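PDB 3FHD: ORF 37 from Human herpesvirus 8 type M, which degrades DNA as an endonuclease and exonuclease, acting on double- and single-stranded substrates and processing non-linear or branched viral DNA to promote production of packaged unit-length genomes. Local coordinates for residues I77-P82 with P491-D496; M81-M86 with S124-C129; V240-A245 with C262-I267; S404-Y409 with G420-Y425. One frame throughout, in Å; residues are numbered along the deposited sequence.

Contact 1 (I77-P82 with P491-D496); sequences IQPSMP and PYIKWD
Lys494 reaches across to Gln78 and Ile77 because its CG stands anti to its own carbonyl carbon (chi1 -63°) and the chain then bends at chi3 and chi4, laying CE 3.3 Å from Ile77 O. The amine goes on to the backbone oxygens of Cys72 and Gln74, a reach suiting a long, flexible lysine. The backbone N-H of Asp496 donates to Pro79 O (N to O 2.8 Å, 173°), the direct hydrogen bond between the loops. Proline serves well at 79: it offers its carbonyl but has no N-H to satisfy, and its ring carbon CG rests 3.9 Å from Ile493 CG2. Waters complete the seam: one links Ile77 O to Lys494 N, and another joins Gln78 O to Asp496 OD2, while Asp496 OD1 is hydrogen-bonded to Ser498 OG. Met81 CG lies 4.2 Å from Trp495 CZ3, both side chains pointing the same way. Around this seam, Pro79 packs on helix 66-72, Trp495 on helices 59-64 and 468-489, and Ser80 on helix 498-502.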
loop_
_atom_site.group_PDB
_atom_site.type_symbol
_atom_site.label_atom_id
_atom_site.label_comp_id
_atom_site.label_asym_id
_atom_site.label_seq_id
_atom_site.Cartn_x
_atom_site.Cartn_y
_atom_site.Cartn_z
ATOM N N ILE A 77 5.884 -24.299 -25.095
ATOM C CA ILE A 77 5.538 -23.560 -23.884
ATOM C C ILE A 77 6.033 -22.111 -23.936
ATOM O O ILE A 77 7.239 -21.841 -23.931
ATOM C CB ILE A 77 6.000 -24.322 -22.609
ATOM C CG1 ILE A 77 5.353 -25.727 -22.543
ATOM C CG2 ILE A 77 5.744 -23.497 -21.330
ATOM C CD1 ILE A 77 3.796 -25.762 -22.555
ATOM N N GLN A 78 5.076 -21.185 -23.997
ATOM C CA GLN A 78 5.357 -19.752 -23.951
ATOM C C GLN A 78 4.445 -19.063 -22.894
ATOM O O GLN A 78 3.378 -18.533 -23.217
ATOM C CB GLN A 78 5.205 -19.149 -25.355
ATOM C CG GLN A 78 6.189 -19.769 -26.384
ATOM C CD GLN A 78 5.686 -19.780 -27.831
ATOM O OE1 GLN A 78 4.622 -19.240 -28.155
ATOM N NE2 GLN A 78 6.461 -20.405 -28.705
ATOM N N PRO A 79 4.861 -19.106 -21.615
ATOM C CA PRO A 79 4.036 -18.647 -20.486
ATOM C C PRO A 79 3.621 -17.168 -20.549
ATOM O O PRO A 79 4.408 -16.289 -20.934
ATOM C CB PRO A 79 4.927 -18.916 -19.267
ATOM C CG PRO A 79 5.840 -19.964 -19.704
ATOM C CD PRO A 79 6.148 -19.634 -21.142
ATOM N N SER A 80 2.372 -16.927 -20.169
ATOM C CA SER A 80 1.737 -15.623 -20.240
ATOM C C SER A 80 1.397 -15.118 -18.817
ATOM O O SER A 80 1.169 -15.929 -17.916
ATOM C CB SER A 80 0.445 -15.786 -21.046
ATOM O OG SER A 80 -0.310 -14.601 -21.075
ATOM N N MET A 81 1.370 -13.796 -18.632
ATOM C CA MET A 81 0.782 -13.175 -17.442
ATOM C C MET A 81 -0.595 -12.578 -17.783
ATOM O O MET A 81 -0.762 -11.998 -18.874
ATOM C CB MET A 81 1.711 -12.110 -16.867
ATOM C CG MET A 81 3.078 -12.652 -16.421
ATOM S SD MET A 81 3.085 -13.619 -14.870
ATOM C CE MET A 81 3.028 -12.276 -13.675
ATOM N N PRO A 82 -1.575 -12.699 -16.866
ATOM C CA PRO A 82 -1.418 -13.143 -15.473
ATOM C C PRO A 82 -1.462 -14.666 -15.209
ATOM O O PRO A 82 -1.412 -15.063 -14.042
ATOM C CB PRO A 82 -2.599 -12.473 -14.802
ATOM C CG PRO A 82 -3.691 -12.563 -15.870
ATOM C CD PRO A 82 -2.986 -12.371 -17.172
ATOM N N PRO A 491 15.799 -15.825 -18.020
ATOM C CA PRO A 491 15.982 -15.734 -19.472
ATOM C C PRO A 491 15.598 -17.019 -20.222
ATOM O O PRO A 491 15.495 -17.004 -21.462
ATOM C CB PRO A 491 17.490 -15.441 -19.627
ATOM C CG PRO A 491 18.119 -15.993 -18.375
ATOM C CD PRO A 491 17.081 -15.857 -17.286
ATOM N N TYR A 492 15.415 -18.109 -19.475
ATOM C CA TYR A 492 15.069 -19.424 -20.033
ATOM C C TYR A 492 13.565 -19.573 -20.240
ATOM O O TYR A 492 13.114 -20.626 -20.700
ATOM C CB TYR A 492 15.565 -20.560 -19.124
ATOM C CG TYR A 492 15.135 -20.394 -17.684
ATOM C CD1 TYR A 492 15.955 -19.716 -16.781
ATOM C CD2 TYR A 492 13.892 -20.854 -17.235
ATOM C CE1 TYR A 492 15.580 -19.520 -15.485
ATOM C CE2 TYR A 492 13.499 -20.664 -15.908
ATOM C CZ TYR A 492 14.357 -19.996 -15.049
ATOM O OH TYR A 492 14.023 -19.799 -13.754
ATOM N N ILE A 493 12.790 -18.545 -19.864
ATOM C CA ILE A 493 11.329 -18.557 -20.020
ATOM C C ILE A 493 10.892 -17.819 -21.286
ATOM O O ILE A 493 11.177 -16.621 -21.459
ATOM C CB ILE A 493 10.576 -17.951 -18.756
ATOM C CG1 ILE A 493 10.829 -18.784 -17.495
ATOM C CG2 ILE A 493 9.046 -17.873 -19.010
ATOM C CD1 ILE A 493 10.071 -18.280 -16.219
ATOM N N LYS A 494 10.169 -18.516 -22.165
ATOM C CA LYS A 494 9.686 -17.894 -23.390
ATOM C C LYS A 494 8.431 -17.055 -23.171
ATOM O O LYS A 494 7.371 -17.374 -23.705
ATOM C CB LYS A 494 9.468 -18.942 -24.488
ATOM C CG LYS A 494 10.745 -19.654 -24.918
ATOM C CD LYS A 494 10.509 -20.593 -26.113
ATOM C CE LYS A 494 10.001 -21.979 -25.683
ATOM N NZ LYS A 494 10.978 -22.723 -24.813
ATOM N N TRP A 495 8.576 -15.977 -22.389
ATOM C CA TRP A 495 7.464 -15.109 -21.998
ATOM C C TRP A 495 6.668 -14.667 -23.227
ATOM O O TRP A 495 7.268 -14.243 -24.238
ATOM C CB TRP A 495 7.980 -13.844 -21.297
ATOM C CG TRP A 495 8.746 -14.074 -20.039
ATOM C CD1 TRP A 495 10.104 -14.062 -19.882
ATOM C CD2 TRP A 495 8.193 -14.314 -18.745
ATOM N NE1 TRP A 495 10.437 -14.273 -18.563
ATOM C CE2 TRP A 495 9.283 -14.444 -17.841
ATOM C CE3 TRP A 495 6.875 -14.425 -18.255
ATOM C CZ2 TRP A 495 9.104 -14.696 -16.479
ATOM C CZ3 TRP A 495 6.691 -14.677 -16.879
ATOM C CH2 TRP A 495 7.800 -14.806 -16.012
ATOM N N ASP A 496 5.342 -14.788 -23.136
ATOM C CA ASP A 496 4.424 -14.265 -24.137
ATOM C C ASP A 496 3.693 -13.115 -23.465
ATOM O O ASP A 496 2.785 -13.331 -22.661
ATOM C CB ASP A 496 3.460 -15.365 -24.639
ATOM C CG ASP A 496 2.434 -14.851 -25.665
ATOM O OD1 ASP A 496 2.107 -13.650 -25.657
ATOM O OD2 ASP A 496 1.949 -15.650 -26.499
HETATM O O HOH W 1 9.221 -21.313 -21.940
HETATM O O HOH W 2 1.777 -18.064 -25.036
HETATM O O HOH W 3 0.772 -11.747 -21.109
#

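Contact 2 (M81-M86 with S124-C129); sequences MPALRM and SVYAAC
Ala83 and Cys129 bring their backbones close, CA atoms 5.4 Å apart, where the first turn of helix 83-100 meets helix 122-130 in a close helix-helix packing with these small residues at the nearest approach. A cis peptide before Pro82 leads into that turn, and Pro82 O accepts the first helical bond, from Met86 N. Alanine suits position 83 because its methyl, directed at the other helix, allows the Tyr126 ring to approach: Ala83 CB sits 3.6 Å from Tyr126 CE1. The tyrosine ring extends toward the other helix because chi1 (179°) sets CG opposite its main-chain nitrogen, and Leu84 N and CA meet it at the edge, near the ring plane. Its hydroxyl continues to the backbone N of Ser80, tying helix 122-130 to the loop before helix 83-100. Cysteine is likewise compact enough for its site, with Cys129 CB lying 3.6 Å from Ala83 O. Met86 turns its sulfur end away toward helix 134-147, while its CB stays 3.9 Å from Cys129 SG.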
loop_
_atom_site.group_PDB
_atom_site.type_symbol
_atom_site.label_atom_id
_atom_site.label_comp_id
_atom_site.label_asym_id
_atom_site.label_seq_id
_atom_site.Cartn_x
_atom_site.Cartn_y
_atom_site.Cartn_z
ATOM N N MET A 81 1.370 -13.796 -18.632
ATOM C CA MET A 81 0.782 -13.175 -17.442
ATOM C C MET A 81 -0.595 -12.578 -17.783
ATOM O O MET A 81 -0.762 -11.998 -18.874
ATOM C CB MET A 81 1.711 -12.110 -16.867
ATOM C CG MET A 81 3.078 -12.652 -16.421
ATOM S SD MET A 81 3.085 -13.619 -14.870
ATOM C CE MET A 81 3.028 -12.276 -13.675
ATOM N N PRO A 82 -1.575 -12.699 -16.866
ATOM C CA PRO A 82 -1.418 -13.143 -15.473
ATOM C C PRO A 82 -1.462 -14.666 -15.209
ATOM O O PRO A 82 -1.412 -15.063 -14.042
ATOM C CB PRO A 82 -2.599 -12.473 -14.802
ATOM C CG PRO A 82 -3.691 -12.563 -15.870
ATOM C CD PRO A 82 -2.986 -12.371 -17.172
ATOM N N ALA A 83 -1.569 -15.504 -16.250
ATOM C CA ALA A 83 -1.806 -16.938 -16.067
ATOM C C ALA A 83 -0.750 -17.629 -15.195
ATOM O O ALA A 83 -1.077 -18.464 -14.358
ATOM C CB ALA A 83 -1.969 -17.680 -17.452
ATOM N N LEU A 84 0.519 -17.297 -15.406
ATOM C CA LEU A 84 1.579 -17.961 -14.627
ATOM C C LEU A 84 1.553 -17.516 -13.129
ATOM O O LEU A 84 1.850 -18.302 -12.222
ATOM C CB LEU A 84 2.939 -17.713 -15.300
ATOM C CG LEU A 84 4.180 -18.368 -14.704
ATOM C CD1 LEU A 84 3.975 -19.885 -14.492
ATOM C CD2 LEU A 84 5.412 -18.069 -15.580
ATOM N N ARG A 85 1.168 -16.267 -12.892
ATOM C CA ARG A 85 0.960 -15.752 -11.521
ATOM C C ARG A 85 -0.204 -16.496 -10.811
ATOM O O ARG A 85 -0.084 -16.817 -9.621
ATOM C CB ARG A 85 0.683 -14.233 -11.571
ATOM C CG ARG A 85 0.602 -13.565 -10.197
ATOM C CD ARG A 85 1.909 -13.624 -9.442
ATOM N NE ARG A 85 1.716 -13.239 -8.030
ATOM C CZ ARG A 85 2.695 -12.966 -7.171
ATOM N NH1 ARG A 85 3.947 -12.948 -7.584
ATOM N NH2 ARG A 85 2.394 -12.655 -5.908
ATOM N N MET A 86 -1.294 -16.754 -11.550
ATOM C CA MET A 86 -2.439 -17.556 -11.051
ATOM C C MET A 86 -1.982 -18.973 -10.697
ATOM O O MET A 86 -2.304 -19.470 -9.620
ATOM C CB MET A 86 -3.590 -17.610 -12.079
ATOM C CG MET A 86 -4.406 -16.315 -12.171
ATOM S SD MET A 86 -5.127 -15.726 -10.614
ATOM C CE MET A 86 -4.674 -14.055 -10.789
ATOM N N SER A 124 -0.428 -28.801 -16.301
ATOM C CA SER A 124 -1.903 -28.796 -16.181
ATOM C C SER A 124 -2.438 -27.593 -15.438
ATOM O O SER A 124 -3.398 -26.943 -15.879
ATOM C CB SER A 124 -2.400 -30.058 -15.491
ATOM O OG SER A 124 -2.038 -31.183 -16.248
ATOM N N VAL A 125 -1.816 -27.285 -14.304
ATOM C CA VAL A 125 -2.221 -26.127 -13.521
ATOM C C VAL A 125 -2.152 -24.880 -14.398
ATOM O O VAL A 125 -3.135 -24.126 -14.488
ATOM C CB VAL A 125 -1.360 -25.967 -12.254
ATOM C CG1 VAL A 125 -1.648 -24.654 -11.556
ATOM C CG2 VAL A 125 -1.648 -27.148 -11.318
ATOM N N TYR A 126 -1.026 -24.714 -15.108
ATOM C CA TYR A 126 -0.878 -23.573 -16.011
ATOM C C TYR A 126 -1.985 -23.505 -17.080
ATOM O O TYR A 126 -2.549 -22.436 -17.312
ATOM C CB TYR A 126 0.519 -23.505 -16.671
ATOM C CG TYR A 126 0.562 -22.326 -17.600
ATOM C CD1 TYR A 126 0.866 -21.041 -17.113
ATOM C CD2 TYR A 126 0.195 -22.465 -18.929
ATOM C CE1 TYR A 126 0.839 -19.956 -17.941
ATOM C CE2 TYR A 126 0.168 -21.382 -19.789
ATOM C CZ TYR A 126 0.485 -20.132 -19.276
ATOM O OH TYR A 126 0.452 -19.055 -20.108
ATOM N N ALA A 127 -2.253 -24.622 -17.755
ATOM C CA ALA A 127 -3.277 -24.677 -18.792
ATOM C C ALA A 127 -4.657 -24.249 -18.235
ATOM O O ALA A 127 -5.336 -23.413 -18.820
ATOM C CB ALA A 127 -3.330 -26.044 -19.420
ATOM N N ALA A 128 -5.033 -24.802 -17.094
ATOM C CA ALA A 128 -6.318 -24.477 -16.448
ATOM C C ALA A 128 -6.377 -23.000 -16.025
ATOM O O ALA A 128 -7.422 -22.332 -16.178
ATOM C CB ALA A 128 -6.556 -25.393 -15.244
ATOM N N CYS A 129 -5.272 -22.504 -15.470
ATOM C CA CYS A 129 -5.152 -21.070 -15.153
ATOM C C CYS A 129 -5.227 -20.199 -16.400
ATOM O O CYS A 129 -5.843 -19.139 -16.374
ATOM C CB CYS A 129 -3.882 -20.782 -14.356
ATOM S SG CYS A 129 -4.013 -21.446 -12.693
#

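Contact 3 (V240-A245 with C262-I267); sequences VSLDFA and CKVYEI. With MG (magnesium ion), chain E; SO4 (sulfate ion), chain B.
Phe244 directs the edge of its ring toward the face of Tyr265 in an offset edge-to-face pair, centroids 5.7 Å apart and planes at 62°. The Phe244 edge carries Tyr265 CD2 close to its plane, and the Tyr265 ring also stacks on Tyr425. Phe244 and Tyr265 lie on one face of an antiparallel ladder, as its hydrogen-bonded pair; Tyr265 N donates to Phe244 O (2.9 Å), whereas the return bond is weak. On the other face are Ala245 and Val264, whose CG1 also touches Leu242. The carboxylates of Asp243 and Glu266 converge on magnesium: Asp243 OD2 and Glu266 OE2 each lie 2.4 Å from the metal, joined by Ile267 O. Glu266 sets CG opposite its backbone N (chi1 173°) and bends at chi2, bringing OE2 back to the metal. Asp243 OD2 and Glu266 OE2 approach to 3.0 Å, probably made tolerable by the shared cation. Ile267 N donates to the anti lone pair of Asp243 OD2 (2.7 Å, 164°), helping to fix this ligand; Lys268 holds Glu266 OE2 and Gln402 its other oxygen. Aspartate suits the loop position beside the metal, while the longer glutamate swings its carboxylate back from strand 262-269. Ser241 N and OG bind a sulfate ion, probably from the crystallisation liquor, with Arg161, Ser167 and Ser168. The metal ligands Asp243, Glu266 and Ile267, with Lys268, match the PD-(D/E)XK signature of this nuclease superfamily.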
loop_
_atom_site.group_PDB
_atom_site.type_symbol
_atom_site.label_atom_id
_atom_site.label_comp_id
_atom_site.label_asym_id
_atom_site.label_seq_id
_atom_site.Cartn_x
_atom_site.Cartn_y
_atom_site.Cartn_z
ATOM N N VAL A 240 -1.054 -4.002 -4.274
ATOM C CA VAL A 240 -0.970 -3.073 -3.164
ATOM C C VAL A 240 -1.575 -3.673 -1.877
ATOM O O VAL A 240 -2.394 -4.629 -1.920
ATOM C CB VAL A 240 -1.685 -1.718 -3.454
ATOM C CG1 VAL A 240 -1.203 -1.074 -4.769
ATOM C CG2 VAL A 240 -3.178 -1.894 -3.529
ATOM N N SER A 241 -1.177 -3.128 -0.732
ATOM C CA SER A 241 -2.047 -3.277 0.438
ATOM C C SER A 241 -2.476 -1.846 0.810
ATOM O O SER A 241 -1.757 -0.874 0.515
ATOM C CB SER A 241 -1.359 -3.993 1.614
ATOM O OG SER A 241 -0.203 -3.284 1.995
ATOM N N LEU A 242 -3.650 -1.699 1.401
ATOM C CA LEU A 242 -4.098 -0.396 1.798
ATOM C C LEU A 242 -3.985 -0.233 3.307
ATOM O O LEU A 242 -4.086 -1.211 4.036
ATOM C CB LEU A 242 -5.542 -0.190 1.380
ATOM C CG LEU A 242 -5.926 -0.374 -0.118
ATOM C CD1 LEU A 242 -7.419 -0.208 -0.303
ATOM C CD2 LEU A 242 -5.168 0.600 -1.037
ATOM N N ASP A 243 -3.813 0.998 3.768
ATOM C CA ASP A 243 -3.759 1.220 5.223
ATOM C C ASP A 243 -5.175 1.293 5.807
ATOM O O ASP A 243 -5.451 0.653 6.818
ATOM C CB ASP A 243 -2.991 2.506 5.557
ATOM C CG ASP A 243 -1.535 2.454 5.131
ATOM O OD1 ASP A 243 -1.032 1.362 4.819
ATOM O OD2 ASP A 243 -0.885 3.504 5.116
ATOM N N PHE A 244 -6.044 2.099 5.204
ATOM C CA PHE A 244 -7.392 2.358 5.744
ATOM C C PHE A 244 -8.346 2.807 4.648
ATOM O O PHE A 244 -7.933 3.534 3.753
ATOM C CB PHE A 244 -7.279 3.491 6.783
ATOM C CG PHE A 244 -8.595 3.907 7.381
ATOM C CD1 PHE A 244 -9.172 3.179 8.409
ATOM C CD2 PHE A 244 -9.266 5.028 6.903
ATOM C CE1 PHE A 244 -10.434 3.593 8.958
ATOM C CE2 PHE A 244 -10.506 5.421 7.426
ATOM C CZ PHE A 244 -11.077 4.712 8.460
ATOM N N ALA A 245 -9.629 2.416 4.740
ATOM C CA ALA A 245 -10.652 2.931 3.835
ATOM C C ALA A 245 -11.967 3.115 4.563
ATOM O O ALA A 245 -12.332 2.323 5.460
ATOM C CB ALA A 245 -10.821 2.026 2.632
ATOM N N CYS A 262 -15.969 5.217 -2.049
ATOM C CA CYS A 262 -15.196 4.992 -0.818
ATOM C C CYS A 262 -14.094 6.060 -0.702
ATOM O O CYS A 262 -13.811 6.776 -1.668
ATOM C CB CYS A 262 -14.610 3.584 -0.812
ATOM S SG CYS A 262 -13.514 3.280 -2.159
ATOM N N LYS A 263 -13.511 6.202 0.487
ATOM C CA LYS A 263 -12.420 7.146 0.699
ATOM C C LYS A 263 -11.205 6.329 1.115
ATOM O O LYS A 263 -11.264 5.579 2.077
ATOM C CB LYS A 263 -12.765 8.173 1.770
ATOM C CG LYS A 263 -13.868 9.185 1.371
ATOM C CD LYS A 263 -14.087 10.224 2.477
ATOM C CE LYS A 263 -15.055 11.341 2.060
ATOM N NZ LYS A 263 -14.569 12.050 0.833
ATOM N N VAL A 264 -10.128 6.442 0.366
ATOM C CA VAL A 264 -8.950 5.589 0.637
ATOM C C VAL A 264 -7.814 6.438 1.237
ATOM O O VAL A 264 -7.441 7.468 0.660
ATOM C CB VAL A 264 -8.516 4.781 -0.642
ATOM C CG1 VAL A 264 -7.250 3.960 -0.370
ATOM C CG2 VAL A 264 -9.691 3.889 -1.133
ATOM N N TYR A 265 -7.221 5.988 2.360
ATOM C CA TYR A 265 -6.127 6.740 3.010
ATOM C C TYR A 265 -4.802 5.956 3.129
ATOM O O TYR A 265 -4.797 4.799 3.582
ATOM C CB TYR A 265 -6.516 7.206 4.434
ATOM C CG TYR A 265 -7.746 8.086 4.575
ATOM C CD1 TYR A 265 -7.632 9.419 4.972
ATOM C CD2 TYR A 265 -9.036 7.565 4.368
ATOM C CE1 TYR A 265 -8.781 10.221 5.124
ATOM C CE2 TYR A 265 -10.173 8.345 4.534
ATOM C CZ TYR A 265 -10.042 9.669 4.905
ATOM O OH TYR A 265 -11.165 10.448 5.043
ATOM N N GLU A 266 -3.714 6.563 2.657
ATOM C CA GLU A 266 -2.370 6.087 2.905
ATOM C C GLU A 266 -1.826 6.844 4.151
ATOM O O GLU A 266 -1.779 8.054 4.148
ATOM C CB GLU A 266 -1.499 6.328 1.674
ATOM C CG GLU A 266 -0.017 6.027 1.843
ATOM C CD GLU A 266 0.293 4.608 2.361
ATOM O OE1 GLU A 266 -0.324 3.584 1.935
ATOM O OE2 GLU A 266 1.222 4.517 3.177
ATOM N N ILE A 267 -1.415 6.108 5.176
ATOM C CA ILE A 267 -1.025 6.715 6.463
ATOM C C ILE A 267 0.502 6.852 6.542
ATOM O O ILE A 267 1.204 5.915 6.209
ATOM C CB ILE A 267 -1.592 5.880 7.645
ATOM C CG1 ILE A 267 -3.106 6.056 7.731
ATOM C CG2 ILE A 267 -0.895 6.240 9.011
ATOM C CD1 ILE A 267 -3.809 4.959 8.461
HETATM MG MG MG E . 1.485 3.698 5.396
HETATM S S SO4 B . 2.388 -1.774 -0.395
HETATM O O1 SO4 B . 3.703 -1.944 -0.994
HETATM O O2 SO4 B . 2.400 -0.570 0.442
HETATM O O3 SO4 B . 1.462 -1.618 -1.498
HETATM O O4 SO4 B . 2.012 -2.975 0.304
HETATM O O HOH W 4 -3.589 3.047 1.699
HETATM O O HOH W 5 2.020 1.668 3.494
#

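Contact 4 (S404-Y409 with G420-Y425); sequences SIVEEY and GSPKYY
Glu407 and Pro422 have the nearest backbones here, CA atoms 7.9 Å apart, so the helical turn 404-409 and the segment 420-425, which becomes strand at Lys423, meet through side chains alone. As the principal link, Tyr424 OH donates a hydrogen bond to Glu407 OE2 (2.7 Å). Extended beyond CG (chi2 157°), the glutamate carries its carboxylate out from the helix to this hydroxyl. The donor comes from above the carboxylate plane, 37° out of it, and the carboxylate and ring planes are 57° apart, with OE2 near the plane of the ring at its edge. The second oxygen, OE1, forms a salt bridge with Lys471, which would be expected to favour a charged carboxylate. Glutamate is thus long enough to serve two partners, and tyrosine rigid enough to carry a hydroxyl from the strand to the helix. Val406, branched and apolar, lies beside this polar link: its CG1 is 3.9 Å from Tyr424 OH and 4.3 Å from Pro422 CG. The proline ring adds an apolar surface just before the strand begins. Helix 394-412 therefore packs against strand 423-432, which lies between strands 262-269 and 455-464 in the mixed sheet, while helix 468-489 supplies Lys471.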
loop_
_atom_site.group_PDB
_atom_site.type_symbol
_atom_site.label_atom_id
_atom_site.label_comp_id
_atom_site.label_asym_id
_atom_site.label_seq_id
_atom_site.Cartn_x
_atom_site.Cartn_y
_atom_site.Cartn_z
ATOM N N SER A 404 -5.165 2.728 -8.904
ATOM C CA SER A 404 -5.310 1.870 -10.083
ATOM C C SER A 404 -5.833 0.474 -9.693
ATOM O O SER A 404 -6.732 -0.069 -10.380
ATOM C CB SER A 404 -3.947 1.727 -10.781
ATOM O OG SER A 404 -3.588 2.991 -11.325
ATOM N N ILE A 405 -5.303 -0.073 -8.593
ATOM C CA ILE A 405 -5.733 -1.389 -8.112
ATOM C C ILE A 405 -7.150 -1.337 -7.544
ATOM O O ILE A 405 -7.974 -2.193 -7.877
ATOM C CB ILE A 405 -4.767 -2.055 -7.117
ATOM C CG1 ILE A 405 -3.402 -2.372 -7.786
ATOM C CG2 ILE A 405 -5.445 -3.296 -6.414
ATOM C CD1 ILE A 405 -3.509 -3.274 -8.995
ATOM N N VAL A 406 -7.442 -0.342 -6.710
ATOM C CA VAL A 406 -8.830 -0.149 -6.211
ATOM C C VAL A 406 -9.860 -0.043 -7.350
ATOM O O VAL A 406 -10.952 -0.631 -7.311
ATOM C CB VAL A 406 -8.937 1.090 -5.270
ATOM C CG1 VAL A 406 -10.400 1.400 -4.985
ATOM C CG2 VAL A 406 -8.254 0.825 -3.954
ATOM N N GLU A 407 -9.545 0.774 -8.360
ATOM C CA GLU A 407 -10.459 0.976 -9.487
ATOM C C GLU A 407 -10.627 -0.236 -10.407
ATOM O O GLU A 407 -11.721 -0.472 -10.933
ATOM C CB GLU A 407 -10.087 2.251 -10.244
ATOM C CG GLU A 407 -10.466 3.495 -9.417
ATOM C CD GLU A 407 -9.677 4.744 -9.772
ATOM O OE1 GLU A 407 -9.098 4.789 -10.899
ATOM O OE2 GLU A 407 -9.637 5.677 -8.915
ATOM N N GLU A 408 -9.557 -1.008 -10.551
ATOM C CA GLU A 408 -9.588 -2.327 -11.222
ATOM C C GLU A 408 -10.564 -3.293 -10.525
ATOM O O GLU A 408 -11.408 -3.886 -11.195
ATOM C CB GLU A 408 -8.158 -2.909 -11.281
ATOM C CG GLU A 408 -7.979 -4.270 -12.053
ATOM C CD GLU A 408 -6.504 -4.746 -11.997
ATOM O OE1 GLU A 408 -5.657 -3.948 -11.582
ATOM O OE2 GLU A 408 -6.166 -5.906 -12.360
ATOM N N TYR A 409 -10.472 -3.422 -9.200
ATOM C CA TYR A 409 -11.365 -4.307 -8.430
ATOM C C TYR A 409 -12.836 -3.824 -8.512
ATOM O O TYR A 409 -13.744 -4.614 -8.745
ATOM C CB TYR A 409 -10.919 -4.360 -6.963
ATOM C CG TYR A 409 -9.783 -5.333 -6.641
ATOM C CD1 TYR A 409 -9.974 -6.354 -5.690
ATOM C CD2 TYR A 409 -8.555 -5.270 -7.288
ATOM C CE1 TYR A 409 -8.926 -7.253 -5.359
ATOM C CE2 TYR A 409 -7.501 -6.195 -6.986
ATOM C CZ TYR A 409 -7.700 -7.188 -6.019
ATOM O OH TYR A 409 -6.677 -8.075 -5.665
ATOM N N GLY A 420 -19.662 8.055 -9.769
ATOM C CA GLY A 420 -18.675 8.545 -8.821
ATOM C C GLY A 420 -17.458 7.678 -8.799
ATOM O O GLY A 420 -17.534 6.492 -9.103
ATOM N N SER A 421 -16.324 8.272 -8.459
ATOM C CA SER A 421 -15.109 7.508 -8.296
ATOM C C SER A 421 -14.602 7.708 -6.872
ATOM O O SER A 421 -14.995 8.644 -6.184
ATOM C CB SER A 421 -14.038 7.843 -9.354
ATOM O OG SER A 421 -13.697 9.231 -9.384
ATOM N N PRO A 422 -13.789 6.770 -6.397
ATOM C CA PRO A 422 -13.265 6.934 -5.037
ATOM C C PRO A 422 -12.379 8.183 -4.907
ATOM O O PRO A 422 -11.935 8.737 -5.918
ATOM C CB PRO A 422 -12.462 5.658 -4.821
ATOM C CG PRO A 422 -13.081 4.664 -5.810
ATOM C CD PRO A 422 -13.362 5.510 -7.013
ATOM N N LYS A 423 -12.201 8.652 -3.670
ATOM C CA LYS A 423 -11.275 9.736 -3.354
ATOM C C LYS A 423 -10.108 9.216 -2.499
ATOM O O LYS A 423 -10.305 8.317 -1.675
ATOM C CB LYS A 423 -12.014 10.884 -2.639
ATOM C CG LYS A 423 -13.189 11.433 -3.408
ATOM C CD LYS A 423 -12.765 12.370 -4.532
ATOM C CE LYS A 423 -13.975 12.938 -5.288
ATOM N NZ LYS A 423 -14.739 11.903 -6.112
ATOM N N TYR A 424 -8.920 9.781 -2.728
ATOM C CA TYR A 424 -7.631 9.325 -2.134
ATOM C C TYR A 424 -7.001 10.421 -1.297
ATOM O O TYR A 424 -7.131 11.623 -1.609
ATOM C CB TYR A 424 -6.653 8.842 -3.222
ATOM C CG TYR A 424 -7.294 7.772 -4.061
ATOM C CD1 TYR A 424 -7.320 6.431 -3.623
ATOM C CD2 TYR A 424 -7.973 8.121 -5.246
ATOM C CE1 TYR A 424 -7.990 5.465 -4.387
ATOM C CE2 TYR A 424 -8.631 7.155 -6.014
ATOM C CZ TYR A 424 -8.650 5.846 -5.577
ATOM O OH TYR A 424 -9.303 4.912 -6.363
ATOM N N TYR A 425 -6.336 10.010 -0.223
ATOM C CA TYR A 425 -5.730 10.945 0.736
ATOM C C TYR A 425 -4.445 10.380 1.308
ATOM O O TYR A 425 -4.266 9.151 1.410
ATOM C CB TYR A 425 -6.674 11.203 1.917
ATOM C CG TYR A 425 -8.075 11.652 1.523
ATOM C CD1 TYR A 425 -8.383 13.005 1.348
ATOM C CD2 TYR A 425 -9.073 10.714 1.318
ATOM C CE1 TYR A 425 -9.690 13.408 0.977
ATOM C CE2 TYR A 425 -10.351 11.080 0.957
ATOM C CZ TYR A 425 -10.665 12.425 0.785
ATOM O OH TYR A 425 -11.955 12.737 0.419
#

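Overall arrangement
Contacts 3 and 4 lie nearest the centre of the chain and share the mixed sheet, where strands 262-269 and 423-432 are neighbours; Val264 N lies 2.8 Å from Lys423 O across them. Both are buried, but contact 3 holds metal ligands, whereas contact 4 sets a helix against the same sheet through one hydroxyl-carboxylate bond and apolar groups. Contacts 1 and 2 sit toward the periphery, 11 Å apart between centres, and share Met81 and Pro82. Of these, contact 2 is a buried apolar helix pair, but contact 1 is a partly exposed, water-bridged loop seam. Contact 1 joins distant parts of the chain, with contacts 3 and 4 nested between its segments.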